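Local coordinates for HydG protein (Carboxydothermus hydrogenoformans, PDB 4RTB) that is a radical SAM maturase of [FeFe]-hydrogenase that makes carbon monoxide and cyanide, and binds a [4Fe-4S] cluster and S-adenosylmethionine, at residues Ile79-Ala84 with Lys305-Val310; Lys86-Ile91 with Leu312-Leu317; Ile246-Leu251 with Ile265-Tyr270; Leu332-Val337 with Lys385-Ser390. All coordinates share one frame; numbering follows the deposited sequence.

In the fold
Contacts 1 and 2 are successive levels of one helix pair, 74-91 with 303-316; their centres lie about 9 Å apart and they touch. Contact 3 falls inside the chain loop that both close, joining strand 246-249 to helix 257-275; it touches contact 2, through Met-316 on Ile-265, but not contact 1. Contact 4 follows in series, joining helix 330-339 to the chain that leads into strand 388-390; its centre is about 15 Å from those of contacts 1 and 2, and it touches both. Contacts 3 and 4 lie about 23 Å apart between centres yet reach the same parallel sheet. Together they tie outer helices to one another and to the strands of the barrel that houses the S-adenosylmethionine.

Contact 1: residues Ile79-Ala84 with Lys305-Val310; sequences ILFWQA and KFKKIV
Leu-80 and Lys-308 meet by their hydrocarbon parts: CD2 of the leucine lies 3.7 Å from CG of the lysine, and the two side chains cross at about a right angle. With CG anti to the backbone N (chi1 168°), the leucine extends its branch against the root of the lysine chain. The other apolar patch is the ring of Phe-81, which spans two consecutive lysines. Its CZ rests 4.0 Å from CB of Lys-307, and its CE1 comes 4.1 Å from CG of Lys-308. The same ring reaches the main chain that links them, CE1 standing 4.0 Å from the backbone N of Lys-308 in an oblique approach.

The polar ends take no part across the interface. Beyond CG the chain of Lys-308 is extended and carries its ammonium away from 79-84, to a salt bridge with Asp-72 and hydrogen bonds to the carbonyls of Asn-71 and Ala-68. A charge on a buried residue is thus met by partners from another part of the chain, while its methylenes serve as packing surface for Leu-80 and Phe-81. Phe-81 also touches Leu-339 of helix 330-339, which extends the apolar layer past the pair.

The segment axes come within 10.1 Å at a crossing of 43°, with Phe-81 and Lys-308 nearest by CA. Helix 303-316, between the parallel strands 281-283 and 321-324, is a crossover helix of the TIM-type alpha/beta barrel, and helix 74-91, which leads into strand 95-105, packs on its outer side.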
# COMPACT_ATOMS: atom_id res chain seq x y z
N ILE A 79 2.43 24.32 4.39
CA ILE A 79 0.97 24.34 4.30
C ILE A 79 0.45 23.04 3.68
O ILE A 79 -0.62 22.54 4.06
CB ILE A 79 0.46 25.57 3.48
CG1 ILE A 79 -1.07 25.64 3.50
CG2 ILE A 79 0.96 25.53 2.05
CD1 ILE A 79 -1.67 25.83 4.88
N LEU A 80 1.21 22.48 2.75
CA LEU A 80 0.87 21.20 2.15
C LEU A 80 0.81 20.11 3.21
O LEU A 80 -0.18 19.39 3.33
CB LEU A 80 1.88 20.82 1.06
CG LEU A 80 1.85 19.39 0.51
CD1 LEU A 80 0.55 19.09 -0.21
CD2 LEU A 80 3.04 19.16 -0.41
N PHE A 81 1.89 20.00 3.99
CA PHE A 81 1.97 19.00 5.04
C PHE A 81 0.87 19.21 6.07
O PHE A 81 0.23 18.26 6.52
CB PHE A 81 3.34 19.04 5.72
CG PHE A 81 4.47 18.63 4.81
CD1 PHE A 81 4.22 18.01 3.60
CD2 PHE A 81 5.79 18.86 5.18
CE1 PHE A 81 5.26 17.63 2.77
CE2 PHE A 81 6.83 18.48 4.35
CZ PHE A 81 6.56 17.87 3.14
N TRP A 82 0.65 20.47 6.43
CA TRP A 82 -0.41 20.84 7.37
C TRP A 82 -1.77 20.30 6.92
O TRP A 82 -2.46 19.60 7.67
CB TRP A 82 -0.46 22.36 7.52
CG TRP A 82 -1.35 22.86 8.60
CD1 TRP A 82 -1.14 22.78 9.94
CD2 TRP A 82 -2.60 23.55 8.43
NE1 TRP A 82 -2.18 23.36 10.62
CE2 TRP A 82 -3.09 23.85 9.72
CE3 TRP A 82 -3.34 23.95 7.32
CZ2 TRP A 82 -4.29 24.52 9.92
CZ3 TRP A 82 -4.54 24.61 7.52
CH2 TRP A 82 -5.00 24.89 8.81
N GLN A 83 -2.13 20.61 5.67
CA GLN A 83 -3.38 20.11 5.10
C GLN A 83 -3.43 18.59 5.06
O GLN A 83 -4.47 17.99 5.35
CB GLN A 83 -3.57 20.67 3.69
CG GLN A 83 -4.58 21.80 3.62
CD GLN A 83 -5.95 21.38 4.10
OE1 GLN A 83 -6.40 20.26 3.85
NE2 GLN A 83 -6.63 22.28 4.81
N ALA A 84 -2.31 17.96 4.71
CA ALA A 84 -2.23 16.50 4.65
C ALA A 84 -2.56 15.87 6.01
O ALA A 84 -3.40 14.97 6.09
CB ALA A 84 -0.86 16.06 4.19
N LYS A 305 10.69 14.94 -0.73
CA LYS A 305 9.82 14.75 -1.89
C LYS A 305 8.87 13.58 -1.67
O LYS A 305 7.72 13.64 -2.08
CB LYS A 305 10.65 14.54 -3.16
CG LYS A 305 10.40 15.60 -4.23
CD LYS A 305 11.71 16.07 -4.85
CE LYS A 305 11.45 17.06 -5.98
NZ LYS A 305 10.61 18.22 -5.54
N PHE A 306 9.35 12.53 -1.01
CA PHE A 306 8.52 11.38 -0.66
C PHE A 306 7.33 11.81 0.20
O PHE A 306 6.17 11.50 -0.10
CB PHE A 306 9.35 10.33 0.07
CG PHE A 306 8.75 8.95 0.03
CD1 PHE A 306 8.04 8.53 -1.08
CD2 PHE A 306 8.90 8.09 1.10
CE1 PHE A 306 7.50 7.26 -1.13
CE2 PHE A 306 8.35 6.82 1.07
CZ PHE A 306 7.65 6.40 -0.05
N LYS A 307 7.64 12.53 1.28
CA LYS A 307 6.61 13.09 2.16
C LYS A 307 5.63 13.92 1.34
O LYS A 307 4.42 13.90 1.59
CB LYS A 307 7.26 13.92 3.27
CG LYS A 307 8.09 13.10 4.26
CD LYS A 307 9.32 13.84 4.76
CE LYS A 307 8.98 14.94 5.76
NZ LYS A 307 10.22 15.55 6.34
N LYS A 308 6.16 14.64 0.35
CA LYS A 308 5.31 15.39 -0.58
C LYS A 308 4.38 14.49 -1.38
O LYS A 308 3.23 14.86 -1.63
CB LYS A 308 6.17 16.21 -1.53
CG LYS A 308 6.32 17.66 -1.14
CD LYS A 308 7.01 18.43 -2.25
CE LYS A 308 6.89 19.92 -2.03
NZ LYS A 308 7.58 20.67 -3.11
N ILE A 309 4.86 13.32 -1.80
CA ILE A 309 4.02 12.41 -2.57
C ILE A 309 2.89 11.89 -1.71
O ILE A 309 1.73 11.92 -2.12
CB ILE A 309 4.77 11.19 -3.16
CG1 ILE A 309 6.21 11.54 -3.54
CG2 ILE A 309 4.03 10.66 -4.38
CD1 ILE A 309 6.99 10.35 -4.05
N VAL A 310 3.21 11.40 -0.51
CA VAL A 310 2.15 10.83 0.34
C VAL A 310 1.18 11.92 0.79
O VAL A 310 -0.01 11.66 1.02
CB VAL A 310 2.73 10.09 1.58
CG1 VAL A 310 4.09 9.49 1.26
CG2 VAL A 310 2.81 11.00 2.80

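Contact 2: residues Lys86-Ile91 with Leu312-Leu317; sequences KVKEEI and LLRIML
Val-87 packs against Arg-314 with its CG1 methyl, 3.9 Å from the arginine CG and 3.7 Å from its backbone O. That methyl also lies at the edge of the guanidinium, near its plane. CG2 of Val-87 makes a looser apolar touch with Ile-315, 4.5 Å from CG1 of that isoleucine. Beside the valine, Lys-88 offers the start of its side chain: its CB is 3.7 Å from CD of Arg-314.

The arginine can do this because its chain is folded. CG leaves anti to the backbone N (chi1 171°), and bends at chi2 and chi3 then lay the methylenes against the backbone and CB of Lys-88 instead of running straight out. Both cationic ends are led elsewhere. NZ of Lys-88 donates to the carbonyl of Val-337, and NH1 of Arg-314 makes a weak hydrogen bond to the carbonyl of Gly-340. The two charges stay 5.9 Å apart from NZ to NH1, and both face the C-terminal end of helix 330-339, whose partial negative charge probably eases their closeness.

The segment axes approach to 9.4 Å at an angle of 51°. Behind 312-317, helix 257-275 receives Leu-312, Leu-313, Met-316 and Leu-317, helix 62-70 takes Leu-312 and Met-316, and Ile-322 of strand 321-324 lies against Leu-313 and Arg-314, placing helix 303-316 between helix 74-91 and the barrel sheet.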
# COMPACT_ATOMS: atom_id res chain seq x y z
N LYS A 86 -4.13 17.26 8.43
CA LYS A 86 -5.51 17.59 8.80
C LYS A 86 -6.49 16.61 8.17
O LYS A 86 -7.40 16.12 8.83
CB LYS A 86 -5.86 19.03 8.40
CG LYS A 86 -7.05 19.58 9.14
CD LYS A 86 -6.75 20.94 9.75
CE LYS A 86 -6.97 22.05 8.74
NZ LYS A 86 -8.42 22.19 8.40
N VAL A 87 -6.28 16.32 6.89
CA VAL A 87 -7.12 15.39 6.15
C VAL A 87 -7.03 13.95 6.69
O VAL A 87 -8.05 13.29 6.91
CB VAL A 87 -6.75 15.39 4.65
CG1 VAL A 87 -7.44 14.26 3.92
CG2 VAL A 87 -7.09 16.74 4.03
N LYS A 88 -5.79 13.49 6.89
CA LYS A 88 -5.56 12.16 7.42
C LYS A 88 -6.24 12.01 8.78
O LYS A 88 -6.83 10.97 9.08
CB LYS A 88 -4.06 11.86 7.53
CG LYS A 88 -3.73 10.39 7.76
CD LYS A 88 -3.64 10.05 9.24
CE LYS A 88 -3.74 8.55 9.47
NZ LYS A 88 -2.71 7.78 8.72
N GLU A 89 -6.15 13.05 9.60
CA GLU A 89 -6.81 13.05 10.91
C GLU A 89 -8.33 13.03 10.77
O GLU A 89 -9.02 12.32 11.49
CB GLU A 89 -6.37 14.26 11.73
CG GLU A 89 -5.36 13.94 12.83
N GLU A 90 -8.84 13.82 9.83
CA GLU A 90 -10.28 13.97 9.64
C GLU A 90 -10.95 12.68 9.18
O GLU A 90 -12.07 12.38 9.61
CB GLU A 90 -10.58 15.10 8.65
CG GLU A 90 -10.90 16.43 9.31
CD GLU A 90 -10.59 17.63 8.43
OE1 GLU A 90 -10.29 17.42 7.23
OE2 GLU A 90 -10.64 18.77 8.93
N ILE A 91 -10.29 11.92 8.31
CA ILE A 91 -10.91 10.70 7.79
C ILE A 91 -10.49 9.44 8.54
O ILE A 91 -11.32 8.58 8.84
CB ILE A 91 -10.62 10.53 6.29
CG1 ILE A 91 -11.37 11.58 5.48
CG2 ILE A 91 -11.03 9.14 5.82
CD1 ILE A 91 -10.47 12.49 4.68
N LEU A 312 0.39 14.82 -1.01
CA LEU A 312 -0.43 15.12 -2.18
C LEU A 312 -1.43 14.02 -2.48
O LEU A 312 -2.57 14.29 -2.83
CB LEU A 312 0.46 15.37 -3.39
CG LEU A 312 1.04 16.78 -3.45
CD1 LEU A 312 2.21 16.84 -4.40
CD2 LEU A 312 -0.04 17.76 -3.88
N LEU A 313 -1.01 12.77 -2.33
CA LEU A 313 -1.90 11.64 -2.52
C LEU A 313 -3.01 11.64 -1.48
O LEU A 313 -4.18 11.40 -1.81
CB LEU A 313 -1.12 10.33 -2.47
CG LEU A 313 -0.56 9.86 -3.81
CD1 LEU A 313 0.80 9.24 -3.62
CD2 LEU A 313 -1.51 8.86 -4.46
N ARG A 314 -2.66 11.92 -0.23
CA ARG A 314 -3.66 11.98 0.83
C ARG A 314 -4.68 13.09 0.59
O ARG A 314 -5.88 12.91 0.80
CB ARG A 314 -3.01 12.16 2.20
CG ARG A 314 -3.99 12.44 3.34
CD ARG A 314 -4.64 11.18 3.92
NE ARG A 314 -5.49 10.47 2.96
CZ ARG A 314 -5.29 9.22 2.57
NH1 ARG A 314 -4.27 8.53 3.06
NH2 ARG A 314 -6.11 8.66 1.69
N ILE A 315 -4.21 14.25 0.14
CA ILE A 315 -5.09 15.40 -0.04
C ILE A 315 -5.91 15.29 -1.33
O ILE A 315 -7.01 15.83 -1.42
CB ILE A 315 -4.28 16.74 -0.00
CG1 ILE A 315 -5.22 17.95 0.14
CG2 ILE A 315 -3.38 16.88 -1.22
CD1 ILE A 315 -5.52 18.68 -1.16
N MET A 316 -5.39 14.56 -2.31
CA MET A 316 -6.09 14.41 -3.59
C MET A 316 -7.11 13.28 -3.57
O MET A 316 -8.21 13.42 -4.09
CB MET A 316 -5.09 14.20 -4.73
CG MET A 316 -4.26 15.43 -5.11
SD MET A 316 -5.09 16.62 -6.18
CE MET A 316 -6.19 17.44 -5.04
N LEU A 317 -6.74 12.15 -2.96
CA LEU A 317 -7.65 11.03 -2.81
C LEU A 317 -7.85 10.71 -1.34
O LEU A 317 -7.29 9.75 -0.82
CB LEU A 317 -7.12 9.80 -3.55
CG LEU A 317 -6.69 10.06 -4.99
CD1 LEU A 317 -5.57 9.10 -5.38
CD2 LEU A 317 -7.87 9.93 -5.94

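Contact 3: residues Ile246-Leu251 with Ile265-Tyr270; sequences IGIGAL and IAHADY. With SAM (S-adenosylmethionine), chain B.
In the beta-alpha-beta unit of strand 246-249, helix 257-275 and strand 281-283, Ile-248 of the first strand meets His-267 of the helix. The CD1 methyl sits over one face of the imidazole in a CH-pi contact, 3.8 Å from the ring centroid and 25° off the ring normal. It is offset toward the rim on the CG-ND1 side, and CG2 of the same isoleucine adds a second touch, 3.7 Å from ND1 of His-267. The histidine takes CG anti to its own backbone N (chi1 -162°), which swings the ring out from the helix so that it lies across the end of the isoleucine. The next residue adds a looser apolar touch, CB of Ala-268 at 4.5 Å from CD1 of Ile-248.

Strands 246-249 and 281-283 are parallel neighbours in the sheet, and Ile-248 bonds by its backbone to Thr-281 and Ser-283; the contact therefore seats the crossover helix on the strand it follows. ND1 of His-267 is hydrogen-bonded to the hydroxyl of Tyr-211, whose ring stands at about 80° to the imidazole. An alanine in place of His-267 is likely to leave that hydroxyl without its mate and open a gap over the Ile-248 methyl. Past the strand, Leu-251 lies in the S-adenosylmethionine pocket: its CD1 is 3.7 Å from N3 of the adenine, and its CD2 3.8 Å from O2' of the ribose.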
# COMPACT_ATOMS: atom_id res chain seq x y z
N ILE A 246 -9.75 -3.16 -5.30
CA ILE A 246 -8.49 -3.22 -6.05
C ILE A 246 -7.46 -2.23 -5.51
O ILE A 246 -7.82 -1.26 -4.84
CB ILE A 246 -8.72 -2.93 -7.54
CG1 ILE A 246 -9.30 -1.53 -7.73
CG2 ILE A 246 -9.64 -3.98 -8.15
CD1 ILE A 246 -9.68 -1.20 -9.15
N GLY A 247 -6.19 -2.47 -5.82
CA GLY A 247 -5.13 -1.59 -5.36
C GLY A 247 -4.18 -1.15 -6.45
O GLY A 247 -3.58 -1.98 -7.14
N ILE A 248 -4.03 0.16 -6.61
CA ILE A 248 -3.06 0.71 -7.55
C ILE A 248 -1.70 0.81 -6.87
O ILE A 248 -1.60 0.68 -5.66
CB ILE A 248 -3.48 2.11 -8.07
CG1 ILE A 248 -4.96 2.13 -8.46
CG2 ILE A 248 -2.66 2.52 -9.27
CD1 ILE A 248 -5.31 3.29 -9.38
N GLY A 249 -0.64 1.02 -7.66
CA GLY A 249 0.68 1.30 -7.14
C GLY A 249 1.58 1.85 -8.23
O GLY A 249 1.36 1.60 -9.41
N ALA A 250 2.60 2.60 -7.83
CA ALA A 250 3.59 3.10 -8.77
C ALA A 250 4.97 3.09 -8.13
O ALA A 250 5.18 3.71 -7.09
CB ALA A 250 3.23 4.50 -9.24
N LEU A 251 5.90 2.39 -8.76
CA LEU A 251 7.26 2.32 -8.25
C LEU A 251 7.97 3.66 -8.45
O LEU A 251 8.11 4.14 -9.58
CB LEU A 251 8.04 1.20 -8.93
CG LEU A 251 9.33 0.75 -8.26
CD1 LEU A 251 9.20 0.79 -6.75
CD2 LEU A 251 9.67 -0.66 -8.71
N ILE A 265 -2.98 9.47 -9.67
CA ILE A 265 -4.18 10.26 -9.43
C ILE A 265 -5.10 10.21 -10.65
O ILE A 265 -6.32 10.06 -10.51
CB ILE A 265 -3.84 11.72 -9.09
CG1 ILE A 265 -2.89 11.77 -7.90
CG2 ILE A 265 -5.11 12.50 -8.79
CD1 ILE A 265 -2.47 13.17 -7.50
N ALA A 266 -4.51 10.31 -11.84
CA ALA A 266 -5.28 10.20 -13.08
C ALA A 266 -5.98 8.85 -13.17
O ALA A 266 -7.12 8.75 -13.63
CB ALA A 266 -4.38 10.43 -14.28
N HIS A 267 -5.28 7.81 -12.73
CA HIS A 267 -5.77 6.44 -12.78
C HIS A 267 -6.98 6.26 -11.86
O HIS A 267 -8.02 5.75 -12.28
CB HIS A 267 -4.65 5.47 -12.40
CG HIS A 267 -4.90 4.06 -12.82
ND1 HIS A 267 -3.98 3.05 -12.64
CD2 HIS A 267 -5.97 3.48 -13.43
CE1 HIS A 267 -4.46 1.92 -13.10
NE2 HIS A 267 -5.68 2.15 -13.59
N ALA A 268 -6.82 6.68 -10.60
CA ALA A 268 -7.91 6.61 -9.63
C ALA A 268 -9.12 7.44 -10.08
O ALA A 268 -10.27 7.00 -9.96
CB ALA A 268 -7.44 7.07 -8.27
N ASP A 269 -8.84 8.63 -10.60
CA ASP A 269 -9.86 9.47 -11.23
C ASP A 269 -10.64 8.68 -12.26
O ASP A 269 -11.88 8.61 -12.21
CB ASP A 269 -9.21 10.69 -11.89
CG ASP A 269 -9.43 11.97 -11.10
OD1 ASP A 269 -9.38 11.92 -9.85
OD2 ASP A 269 -9.63 13.03 -11.73
N TYR A 270 -9.91 8.09 -13.20
CA TYR A 270 -10.49 7.31 -14.29
C TYR A 270 -11.39 6.20 -13.77
O TYR A 270 -12.53 6.06 -14.21
CB TYR A 270 -9.39 6.71 -15.17
CG TYR A 270 -9.88 5.68 -16.16
CD1 TYR A 270 -9.85 4.32 -15.85
CD2 TYR A 270 -10.37 6.06 -17.40
CE1 TYR A 270 -10.30 3.38 -16.76
CE2 TYR A 270 -10.81 5.12 -18.31
CZ TYR A 270 -10.78 3.78 -17.98
OH TYR A 270 -11.22 2.83 -18.88
N SAM B . 5.12 -10.25 -9.62
CA SAM B . 3.96 -9.36 -9.51
C SAM B . 4.14 -8.03 -10.23
O SAM B . 5.19 -7.72 -10.78
OXT SAM B . 3.22 -7.22 -10.28
CB SAM B . 3.61 -9.07 -8.05
CG SAM B . 4.72 -9.27 -7.02
SD SAM B . 6.15 -8.15 -7.08
CE SAM B . 7.27 -9.14 -6.08
C5' SAM B . 5.77 -7.00 -5.74
C4' SAM B . 6.21 -5.55 -5.99
O4' SAM B . 7.51 -5.27 -5.49
C3' SAM B . 6.25 -5.21 -7.47
O3' SAM B . 4.99 -4.76 -7.91
C2' SAM B . 7.29 -4.11 -7.54
O2' SAM B . 6.67 -2.86 -7.72
C1' SAM B . 7.97 -4.12 -6.18
N9 SAM B . 9.42 -4.14 -6.39
C8 SAM B . 10.11 -5.00 -7.19
N7 SAM B . 11.43 -4.70 -7.12
C5 SAM B . 11.58 -3.64 -6.29
C6 SAM B . 12.70 -2.94 -5.87
N6 SAM B . 13.91 -3.28 -6.32
N1 SAM B . 12.55 -1.88 -5.00
C2 SAM B . 11.30 -1.54 -4.54
N3 SAM B . 10.19 -2.24 -4.96
C4 SAM B . 10.33 -3.28 -5.82

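Contact 4: residues Leu332-Val337 with Lys385-Ser390; sequences LRDELV and KGFLPS
The carboxylate of Asp-334 holds two cations, one on each oxygen: Lys-385 across the contact and Arg-333 beside it in the helix. The shorter bond runs from NH1 of Arg-333 to OD2 of Asp-334, 2.9 Å and fairly straight at 158°; it arrives on the syn side of the oxygen, 23° out of the carboxylate plane and close to the plane of the guanidinium. OD1 of Asp-334 forms the longer salt bridge, 3.3 Å to NZ of Lys-385. The lysine chain bends at chi2 and then runs across the aspartate at about a right angle, its CD packing 3.6 Å from CB of Asp-334.

Next to this network the ring of Phe-387 is covered on both faces. CG1 of Val-337, anti to the backbone N and thereby turned onto the ring, stands over the centre of one face, 3.8 Å from the centroid and 12° off the normal, a CH-pi contact; the carbonyl O of Lys-385 lies over the opposite face. The ring edge meets the helix too, with CZ 3.6 Å from the backbone O of Asp-334 and CE1 close to its CB. Ile-96 of strand 95-105 touches both Val-337 and Phe-387.

Cutting Asp-334 back to an alanine would probably leave Arg-333 and Lys-385, 5.9 Å apart from NH1 to NZ, without their shared counter-charge. One anion thus appears to balance two like charges and, with the aromatic contact, fastens helix 330-339 to the turn entering strand 388-390.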
# COMPACT_ATOMS: atom_id res chain seq x y z
N LEU A 332 10.90 8.37 9.98
CA LEU A 332 10.26 8.79 8.74
C LEU A 332 8.94 8.05 8.54
O LEU A 332 7.96 8.64 8.11
CB LEU A 332 11.17 8.55 7.54
CG LEU A 332 10.49 8.90 6.22
CD1 LEU A 332 10.47 10.41 6.02
CD2 LEU A 332 11.17 8.21 5.07
N ARG A 333 8.96 6.76 8.85
CA ARG A 333 7.78 5.90 8.76
C ARG A 333 6.56 6.54 9.43
O ARG A 333 5.51 6.69 8.81
CB ARG A 333 8.10 4.54 9.39
CG ARG A 333 7.00 3.50 9.27
CD ARG A 333 6.59 2.99 10.65
NE ARG A 333 7.58 2.12 11.27
CZ ARG A 333 7.73 2.00 12.59
NH1 ARG A 333 6.96 2.70 13.41
NH2 ARG A 333 8.65 1.18 13.09
N ASP A 334 6.72 6.93 10.69
CA ASP A 334 5.59 7.47 11.44
C ASP A 334 5.27 8.92 11.05
O ASP A 334 4.15 9.40 11.28
CB ASP A 334 5.84 7.34 12.94
CG ASP A 334 5.96 5.89 13.37
OD1 ASP A 334 6.69 5.61 14.35
OD2 ASP A 334 5.32 5.03 12.73
N GLU A 335 6.24 9.62 10.46
CA GLU A 335 5.95 10.92 9.85
C GLU A 335 5.02 10.72 8.66
O GLU A 335 4.06 11.46 8.47
CB GLU A 335 7.24 11.63 9.40
CG GLU A 335 7.55 12.91 10.18
CD GLU A 335 8.32 13.93 9.36
OE1 GLU A 335 9.48 13.65 8.97
OE2 GLU A 335 7.76 15.02 9.10
N LEU A 336 5.30 9.69 7.86
CA LEU A 336 4.47 9.35 6.71
C LEU A 336 3.09 8.91 7.18
O LEU A 336 2.09 9.21 6.53
CB LEU A 336 5.13 8.25 5.87
CG LEU A 336 6.49 8.62 5.28
CD1 LEU A 336 7.16 7.41 4.65
CD2 LEU A 336 6.36 9.75 4.26
N VAL A 337 3.04 8.20 8.31
CA VAL A 337 1.75 7.85 8.89
C VAL A 337 1.00 9.13 9.28
O VAL A 337 -0.21 9.23 9.06
CB VAL A 337 1.90 6.92 10.11
CG1 VAL A 337 0.54 6.65 10.75
CG2 VAL A 337 2.56 5.61 9.70
N LYS A 385 3.81 7.04 19.78
CA LYS A 385 3.65 8.19 18.89
C LYS A 385 2.17 8.57 18.76
O LYS A 385 1.81 9.41 17.93
CB LYS A 385 4.25 7.89 17.51
CG LYS A 385 5.68 7.39 17.55
CD LYS A 385 6.55 7.99 16.45
CE LYS A 385 7.98 7.46 16.53
NZ LYS A 385 8.81 7.91 15.37
N GLY A 386 1.33 7.95 19.59
CA GLY A 386 -0.07 8.32 19.69
C GLY A 386 -0.98 7.68 18.66
O GLY A 386 -2.12 8.11 18.48
N PHE A 387 -0.48 6.64 18.00
CA PHE A 387 -1.21 5.99 16.91
C PHE A 387 -2.01 4.77 17.38
O PHE A 387 -1.66 4.13 18.37
CB PHE A 387 -0.25 5.59 15.79
CG PHE A 387 0.34 6.75 15.06
CD1 PHE A 387 1.67 6.74 14.66
CD2 PHE A 387 -0.43 7.86 14.74
CE1 PHE A 387 2.22 7.81 13.98
CE2 PHE A 387 0.11 8.93 14.05
CZ PHE A 387 1.44 8.90 13.67
N LEU A 388 -3.07 4.45 16.64
CA LEU A 388 -3.92 3.31 16.94
C LEU A 388 -3.67 2.18 15.93
O LEU A 388 -4.13 2.26 14.79
CB LEU A 388 -5.40 3.72 16.93
CG LEU A 388 -6.43 2.96 17.77
CD1 LEU A 388 -7.72 2.80 16.97
CD2 LEU A 388 -5.93 1.61 18.26
N PRO A 389 -2.95 1.14 16.35
CA PRO A 389 -2.69 -0.03 15.50
C PRO A 389 -3.94 -0.87 15.33
O PRO A 389 -4.66 -1.09 16.30
CB PRO A 389 -1.61 -0.80 16.27
CG PRO A 389 -1.09 0.15 17.31
CD PRO A 389 -2.25 1.03 17.64
N SER A 390 -4.20 -1.33 14.11
CA SER A 390 -5.41 -2.09 13.84
C SER A 390 -5.14 -3.33 13.00
O SER A 390 -4.11 -3.44 12.34
CB SER A 390 -6.44 -1.21 13.14
OG SER A 390 -5.94 0.10 12.98